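Side-chain contacts in aromatic-L-amino-acid decarboxylase (Catharanthus roseus, PDB 6EEW), which catalyses the pyridoxal-phosphate-dependent decarboxylation of L-tryptophan to tryptamine and of 5-hydroxy-L-tryptophan to serotonin: residues T166-I171 against P207-L212; L172-A177 against G281-V286; L255-G260 against A266-D271. All blocks are in the same frame, centred on the assembly; numbering follows the deposited sequence.

Contact 1 (T166-I171 against P207-L212)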
# COMPACT_ATOMS: atom_id res chain seq x y z
N THR A 166 -0.49 -3.91 4.60
CA THR A 166 0.57 -4.65 5.25
C THR A 166 0.27 -4.78 6.73
O THR A 166 -0.63 -4.12 7.27
CB THR A 166 1.94 -3.98 5.08
OG1 THR A 166 1.97 -2.75 5.82
CG2 THR A 166 2.23 -3.68 3.62
N THR A 167 1.02 -5.66 7.39
CA THR A 167 0.97 -5.67 8.84
C THR A 167 1.70 -4.47 9.41
O THR A 167 1.26 -3.88 10.40
CB THR A 167 1.57 -6.98 9.36
OG1 THR A 167 0.77 -8.06 8.88
CG2 THR A 167 1.56 -7.00 10.89
N SER A 168 2.82 -4.09 8.80
CA SER A 168 3.61 -2.99 9.34
C SER A 168 2.77 -1.73 9.46
O SER A 168 2.80 -1.05 10.49
CB SER A 168 4.86 -2.76 8.50
OG SER A 168 5.84 -3.75 8.80
N GLU A 169 1.96 -1.41 8.44
CA GLU A 169 1.19 -0.18 8.52
C GLU A 169 -0.04 -0.33 9.41
O GLU A 169 -0.48 0.65 10.03
CB GLU A 169 0.81 0.33 7.12
CG GLU A 169 0.02 -0.61 6.22
CD GLU A 169 -0.36 0.06 4.87
OE1 GLU A 169 0.25 1.09 4.52
OE2 GLU A 169 -1.28 -0.44 4.18
N SER A 170 -0.60 -1.53 9.55
CA SER A 170 -1.67 -1.72 10.52
C SER A 170 -1.17 -1.50 11.94
O SER A 170 -1.79 -0.79 12.74
CB SER A 170 -2.28 -3.09 10.36
OG SER A 170 -2.82 -3.19 9.06
N ILE A 171 -0.04 -2.13 12.27
CA ILE A 171 0.55 -1.93 13.59
C ILE A 171 0.93 -0.47 13.79
O ILE A 171 0.73 0.09 14.88
CB ILE A 171 1.75 -2.86 13.80
CG1 ILE A 171 1.25 -4.32 13.89
CG2 ILE A 171 2.43 -2.55 15.11
CD1 ILE A 171 2.36 -5.33 14.16
N PRO A 207 10.00 -3.14 16.44
CA PRO A 207 10.79 -1.96 16.84
C PRO A 207 10.87 -0.89 15.75
O PRO A 207 10.82 0.31 16.05
CB PRO A 207 12.17 -2.55 17.15
CG PRO A 207 11.90 -4.04 17.42
CD PRO A 207 10.77 -4.40 16.52
N LYS A 208 11.04 -1.31 14.50
CA LYS A 208 11.05 -0.35 13.41
C LYS A 208 9.78 0.48 13.42
O LYS A 208 9.81 1.71 13.32
CB LYS A 208 11.20 -1.08 12.07
CG LYS A 208 10.96 -0.21 10.84
CD LYS A 208 11.20 -0.99 9.58
CE LYS A 208 10.91 -0.17 8.34
NZ LYS A 208 11.29 -0.93 7.13
N THR A 209 8.64 -0.20 13.56
CA THR A 209 7.36 0.49 13.63
C THR A 209 7.32 1.47 14.80
O THR A 209 6.93 2.63 14.64
CB THR A 209 6.23 -0.53 13.75
OG1 THR A 209 6.12 -1.25 12.51
CG2 THR A 209 4.91 0.17 14.01
N CYS A 210 7.75 1.04 15.99
CA CYS A 210 7.75 1.95 17.13
C CYS A 210 8.59 3.19 16.84
O CYS A 210 8.18 4.32 17.15
CB CYS A 210 8.27 1.24 18.38
SG CYS A 210 7.23 -0.14 18.94
N LYS A 211 9.77 3.00 16.26
CA LYS A 211 10.63 4.13 15.93
C LYS A 211 9.95 5.06 14.94
O LYS A 211 10.01 6.29 15.07
CB LYS A 211 11.96 3.62 15.38
CG LYS A 211 12.92 4.70 14.92
CD LYS A 211 14.19 4.10 14.31
CE LYS A 211 15.19 5.19 13.98
NZ LYS A 211 16.48 4.67 13.45
N LEU A 212 9.26 4.49 13.94
CA LEU A 212 8.55 5.32 12.97
C LEU A 212 7.54 6.23 13.65
O LEU A 212 7.30 7.35 13.17
CB LEU A 212 7.86 4.44 11.93
CG LEU A 212 8.80 3.64 11.03
CD1 LEU A 212 8.02 2.96 9.94
CD2 LEU A 212 9.87 4.56 10.44
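Thr209 lies against the first turns of helix 167-186, and its two branches share the work. Thr209 CG2 meets Ile171 CG2 at 3.8 Å, methyl against methyl, the two side chains crossing at about a right angle. Both methyls point away from their own backbone N: in Thr209 chi1 of -69° sends CG2 outward across the gap and leaves OG1 beside the backbone N, turned back to Met205 O, with which it is hydrogen-bonded. Thr209 OG1 is 3.9 Å from Ser168 O, a packing distance. Ser168 sits closest in register to Thr209, yet its OG turns to another task, a hydrogen bond to the phosphate of the pyridoxal-lysine at position 319; Thr167 N donates to the same phosphate. Thr166 is the N-cap, its OG1 taking Glu169 N at 2.9 Å and 164°, while Ser170 OG bonds to Thr166 O at 3.0 Å. Capped in this way, the turn presents a main-chain amide and a hydroxyl to the cofactor, a phosphate-binding helix N-terminus as in other fold-type I enzymes. The chemistry therefore divides: polar groups serve the helix ends and the phosphate, leaving one methyl-methyl contact beside a hydroxyl that lies near Ser168 O but is hydrogen-bonded to Met205 O.

Contact 2 (L172-A177 against G281-V286)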
# COMPACT_ATOMS: atom_id res chain seq x y z
N LEU A 172 1.52 0.15 12.76
CA LEU A 172 1.89 1.56 12.86
C LEU A 172 0.67 2.43 13.18
O LEU A 172 0.74 3.31 14.04
CB LEU A 172 2.56 2.00 11.56
CG LEU A 172 2.98 3.47 11.42
CD1 LEU A 172 3.91 3.89 12.54
CD2 LEU A 172 3.63 3.72 10.07
N CYS A 173 -0.45 2.17 12.51
CA CYS A 173 -1.66 2.95 12.77
C CYS A 173 -2.15 2.74 14.20
O CYS A 173 -2.48 3.71 14.90
CB CYS A 173 -2.74 2.59 11.73
SG CYS A 173 -2.44 3.42 10.07
N THR A 174 -2.19 1.49 14.68
CA THR A 174 -2.68 1.30 16.05
C THR A 174 -1.72 1.90 17.06
O THR A 174 -2.15 2.45 18.08
CB THR A 174 -2.95 -0.18 16.36
OG1 THR A 174 -1.72 -0.92 16.39
CG2 THR A 174 -3.89 -0.76 15.34
N ILE A 175 -0.42 1.84 16.78
CA ILE A 175 0.57 2.47 17.66
C ILE A 175 0.37 3.98 17.71
O ILE A 175 0.49 4.60 18.77
CB ILE A 175 2.00 2.14 17.19
CG1 ILE A 175 2.24 0.64 17.19
CG2 ILE A 175 3.02 2.85 18.07
CD1 ILE A 175 3.68 0.28 16.80
N ILE A 176 0.09 4.60 16.56
CA ILE A 176 -0.11 6.05 16.58
C ILE A 176 -1.39 6.39 17.32
O ILE A 176 -1.45 7.38 18.07
CB ILE A 176 -0.12 6.62 15.15
CG1 ILE A 176 1.28 6.57 14.53
CG2 ILE A 176 -0.65 8.05 15.19
CD1 ILE A 176 1.35 7.01 13.11
N ALA A 177 -2.44 5.59 17.13
CA ALA A 177 -3.68 5.80 17.88
C ALA A 177 -3.43 5.78 19.38
O ALA A 177 -3.87 6.67 20.12
CB ALA A 177 -4.72 4.74 17.48
N GLY A 281 -3.78 -0.10 31.47
CA GLY A 281 -4.14 0.88 30.46
C GLY A 281 -3.30 0.81 29.20
O GLY A 281 -3.15 1.82 28.50
N ILE A 282 -2.74 -0.35 28.91
CA ILE A 282 -1.91 -0.57 27.74
C ILE A 282 -2.79 -0.97 26.58
O ILE A 282 -3.63 -1.87 26.70
CB ILE A 282 -0.85 -1.65 28.02
CG1 ILE A 282 0.03 -1.23 29.20
CG2 ILE A 282 -0.07 -1.98 26.75
CD1 ILE A 282 0.84 -2.35 29.82
N TRP A 283 -2.60 -0.32 25.43
CA TRP A 283 -3.27 -0.75 24.21
C TRP A 283 -2.64 -2.05 23.74
O TRP A 283 -1.44 -2.10 23.48
CB TRP A 283 -3.13 0.30 23.12
CG TRP A 283 -3.79 -0.08 21.84
CD1 TRP A 283 -3.57 -1.21 21.11
CD2 TRP A 283 -4.68 0.72 21.08
NE1 TRP A 283 -4.33 -1.19 19.96
CE2 TRP A 283 -5.01 0.00 19.91
CE3 TRP A 283 -5.26 1.98 21.27
CZ2 TRP A 283 -5.89 0.48 18.96
CZ3 TRP A 283 -6.13 2.46 20.33
CH2 TRP A 283 -6.44 1.72 19.19
N ILE A 284 -3.44 -3.09 23.61
CA ILE A 284 -2.94 -4.38 23.15
C ILE A 284 -3.42 -4.62 21.73
O ILE A 284 -4.63 -4.57 21.44
CB ILE A 284 -3.32 -5.52 24.10
CG1 ILE A 284 -2.75 -6.84 23.56
CG2 ILE A 284 -4.83 -5.56 24.35
CD1 ILE A 284 -2.89 -7.98 24.54
N HIS A 285 -2.47 -4.89 20.84
CA HIS A 285 -2.76 -5.22 19.46
C HIS A 285 -2.26 -6.63 19.23
O HIS A 285 -1.13 -6.97 19.60
CB HIS A 285 -2.08 -4.25 18.48
CG HIS A 285 -2.19 -4.69 17.05
ND1 HIS A 285 -3.26 -4.36 16.25
CD2 HIS A 285 -1.39 -5.50 16.30
CE1 HIS A 285 -3.11 -4.93 15.06
NE2 HIS A 285 -1.98 -5.62 15.07
N VAL A 286 -3.11 -7.45 18.62
CA VAL A 286 -2.76 -8.82 18.29
C VAL A 286 -2.38 -8.86 16.82
O VAL A 286 -3.22 -8.62 15.94
CB VAL A 286 -3.89 -9.79 18.63
CG1 VAL A 286 -3.57 -11.17 18.12
CG2 VAL A 286 -4.09 -9.81 20.15
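Helix 172-177 runs along strand 283-286 almost antiparallel, the N-to-C directions 173° apart and the axes 9.5 Å from each other at closest approach. A helix packed in this way along a central strand of the mixed sheet belongs to the large domain of fold-type I pyridoxal-phosphate enzymes. Thr174 and His285 are nearest in register, with CA atoms 7.4 Å apart. Ahead of the strand, Gly281 ends the preceding helix in a Schellman motif, with positive phi. On the helix, Thr174 and Ala177, one turn apart, face the strand; Trp283 and His285, two residues apart on the strand, face back.

Trp283 carries much of the contact. Its CG is anti to the backbone N (chi1 180°), which extends the indole toward the helix. Thr174 O sits over one face, 4.1 Å above the ring plane and over its centre, and Thr174 CB lies 4.0 Å from Trp283 NE1. Farther along the indole, Ala177 CB touches the outer six-membered ring obliquely, 3.9 Å from Trp283 CH2. His285 adopts a similar extended first torsion and meets Thr174 at about a right angle, Thr174 CG2 reaching to 3.8 Å from His285 ND1. Thr174 OG1, also near this ring, is hydrogen-bonded to Ile171 O one turn back in its own helix.

The polar ends of both rings are taken up on strand 312-315: Trp283 NE1 and His285 ND1 each pair with Ser312 OG, and His285 NE2 with Ser314 OG. Phe254 of the adjoining strand 251-258 meets the Trp283 ring with planes about 25° apart. Two nitrogen-bearing rings can thus lie buried between helix and sheet because serines of a neighbouring strand satisfy them, and the surface they offer to helix 167-186 is met by Thr174, through its carbonyl oxygen, CB and methyl, and by the methyl of Ala177.

Contact 3 (L255-G260 against A266-D271)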
# COMPACT_ATOMS: atom_id res chain seq x y z
N LEU A 255 1.32 -2.79 23.54
CA LEU A 255 1.78 -4.16 23.64
C LEU A 255 1.39 -4.82 22.35
O LEU A 255 0.21 -4.78 21.96
CB LEU A 255 1.16 -4.89 24.84
CG LEU A 255 1.35 -6.40 24.74
CD1 LEU A 255 2.85 -6.72 24.87
CD2 LEU A 255 0.50 -7.15 25.79
N CYS A 256 2.37 -5.38 21.66
CA CYS A 256 2.15 -6.14 20.44
C CYS A 256 2.25 -7.61 20.82
O CYS A 256 3.35 -8.12 21.05
CB CYS A 256 3.17 -5.77 19.38
SG CYS A 256 2.93 -6.59 17.80
N ALA A 257 1.11 -8.28 20.90
CA ALA A 257 1.06 -9.71 21.16
C ALA A 257 0.97 -10.44 19.83
O ALA A 257 0.04 -10.22 19.05
CB ALA A 257 -0.13 -10.06 22.05
N THR A 258 1.92 -11.35 19.59
CA THR A 258 2.06 -12.04 18.31
C THR A 258 1.48 -13.45 18.38
O THR A 258 1.87 -14.26 19.24
CB THR A 258 3.52 -12.12 17.90
OG1 THR A 258 4.09 -10.81 17.98
CG2 THR A 258 3.63 -12.66 16.48
N LEU A 259 0.56 -13.74 17.47
CA LEU A 259 -0.04 -15.05 17.28
C LEU A 259 0.60 -15.65 16.04
O LEU A 259 0.13 -15.48 14.92
CB LEU A 259 -1.55 -14.92 17.14
CG LEU A 259 -2.34 -16.17 17.46
CD1 LEU A 259 -2.05 -16.60 18.90
CD2 LEU A 259 -3.82 -15.90 17.27
N GLY A 260 1.71 -16.36 16.24
CA GLY A 260 2.41 -17.00 15.14
C GLY A 260 3.60 -16.21 14.66
O GLY A 260 3.57 -15.62 13.57
N ALA A 266 5.68 -19.17 17.29
CA ALA A 266 5.33 -19.05 18.70
C ALA A 266 3.99 -18.34 18.85
O ALA A 266 3.50 -17.69 17.93
CB ALA A 266 6.42 -18.29 19.46
N THR A 267 3.37 -18.51 20.01
CA THR A 267 2.04 -17.95 20.26
C THR A 267 2.05 -17.23 21.60
O THR A 267 2.28 -17.85 22.64
CB THR A 267 0.96 -19.04 20.26
OG1 THR A 267 1.34 -20.09 21.15
CG2 THR A 267 0.75 -19.63 18.89
N ASP A 268 1.79 -15.94 21.57
CA ASP A 268 1.64 -15.22 22.83
C ASP A 268 0.23 -15.43 23.36
O ASP A 268 -0.72 -15.42 22.58
CB ASP A 268 1.91 -13.73 22.64
CG ASP A 268 3.31 -13.46 22.13
OD1 ASP A 268 4.26 -14.08 22.65
OD2 ASP A 268 3.45 -12.63 21.20
N PRO A 269 0.08 -15.60 24.68
CA PRO A 269 -1.24 -15.95 25.23
C PRO A 269 -2.13 -14.72 25.30
O PRO A 269 -1.95 -13.85 26.16
CB PRO A 269 -0.90 -16.51 26.63
CG PRO A 269 0.35 -15.78 27.01
CD PRO A 269 1.11 -15.52 25.72
N VAL A 270 -3.10 -14.64 24.39
CA VAL A 270 -3.96 -13.47 24.32
C VAL A 270 -4.74 -13.28 25.62
O VAL A 270 -4.87 -12.16 26.12
CB VAL A 270 -4.91 -13.57 23.11
CG1 VAL A 270 -6.00 -12.53 23.21
CG2 VAL A 270 -4.13 -13.42 21.81
N ASP A 271 -5.23 -14.38 26.20
CA ASP A 271 -6.16 -14.28 27.32
C ASP A 271 -5.51 -13.64 28.54
O ASP A 271 -6.11 -12.76 29.17
CB ASP A 271 -6.73 -15.67 27.67
CG ASP A 271 -5.66 -16.74 27.70
OD1 ASP A 271 -4.47 -16.37 27.58
OD2 ASP A 271 -6.02 -17.94 27.81
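Asp268 meets Thr258 through both its main chain and its carboxylate. Asp268 N gives a straight bond to Thr258 O (2.9 Å, 165°), the donor nitrogen tilted out of the carbonyl plane, and Asp268 OD2 takes Thr258 N at 2.6 Å on its anti lone pair. Chi1 of -60° holds CG beside the aspartate's own N, which folds the carboxylate back toward Thr258. The other oxygen, OD1, accepts from Ile233 N, and each oxygen of this buried acid thereby has an amide donor. Asp268 OD2 also lies 3.0 Å from Thr258 O, acceptor facing acceptor, a proximity probably tolerated because Thr258 N donates to OD2 and Asp268 N to Thr258 O. With an asparagine here, an NH2 would probably face one of two amides, Thr258 N or Ile233 N, leaving that donor without its acceptor. Farther on, Gly260 N donates to Ala266 O at 2.8 Å, though bent to 131°, while Leu259 and Thr267 form a single beta bridge, Leu259 CD1 resting 4.1 Å from Thr267 CB. The chain thus doubles back after strand 251-258 and enters helix 270-280, with Pro269 at its N-cap, on the crossover of a beta-alpha-beta unit that returns as strand 283-287.

In the fold
The three contacts illustrate how a fold-type I decarboxylase builds its cofactor domain around one mixed sheet. Contacts 1 and 2 have centres 10 Å apart and use successive turns of helix 167-186, which packs on helix 206-212 in the first and on strand 283-287 in the second; Thr209 also touches Leu172 and Ile175. Contact 3, 14 Å from contact 2, lies on the neighbouring strand 251-258, where Trp283 O and His285 O probably accept from Leu255 N and Ala257 N. Along the chain contacts 1 and 2 interleave, and contact 3 falls between the two segments of contact 2. Contacts 1 and 2 also touch the second subunit, so the helix that holds the cofactor phosphate at its start also lies at the dimer interface.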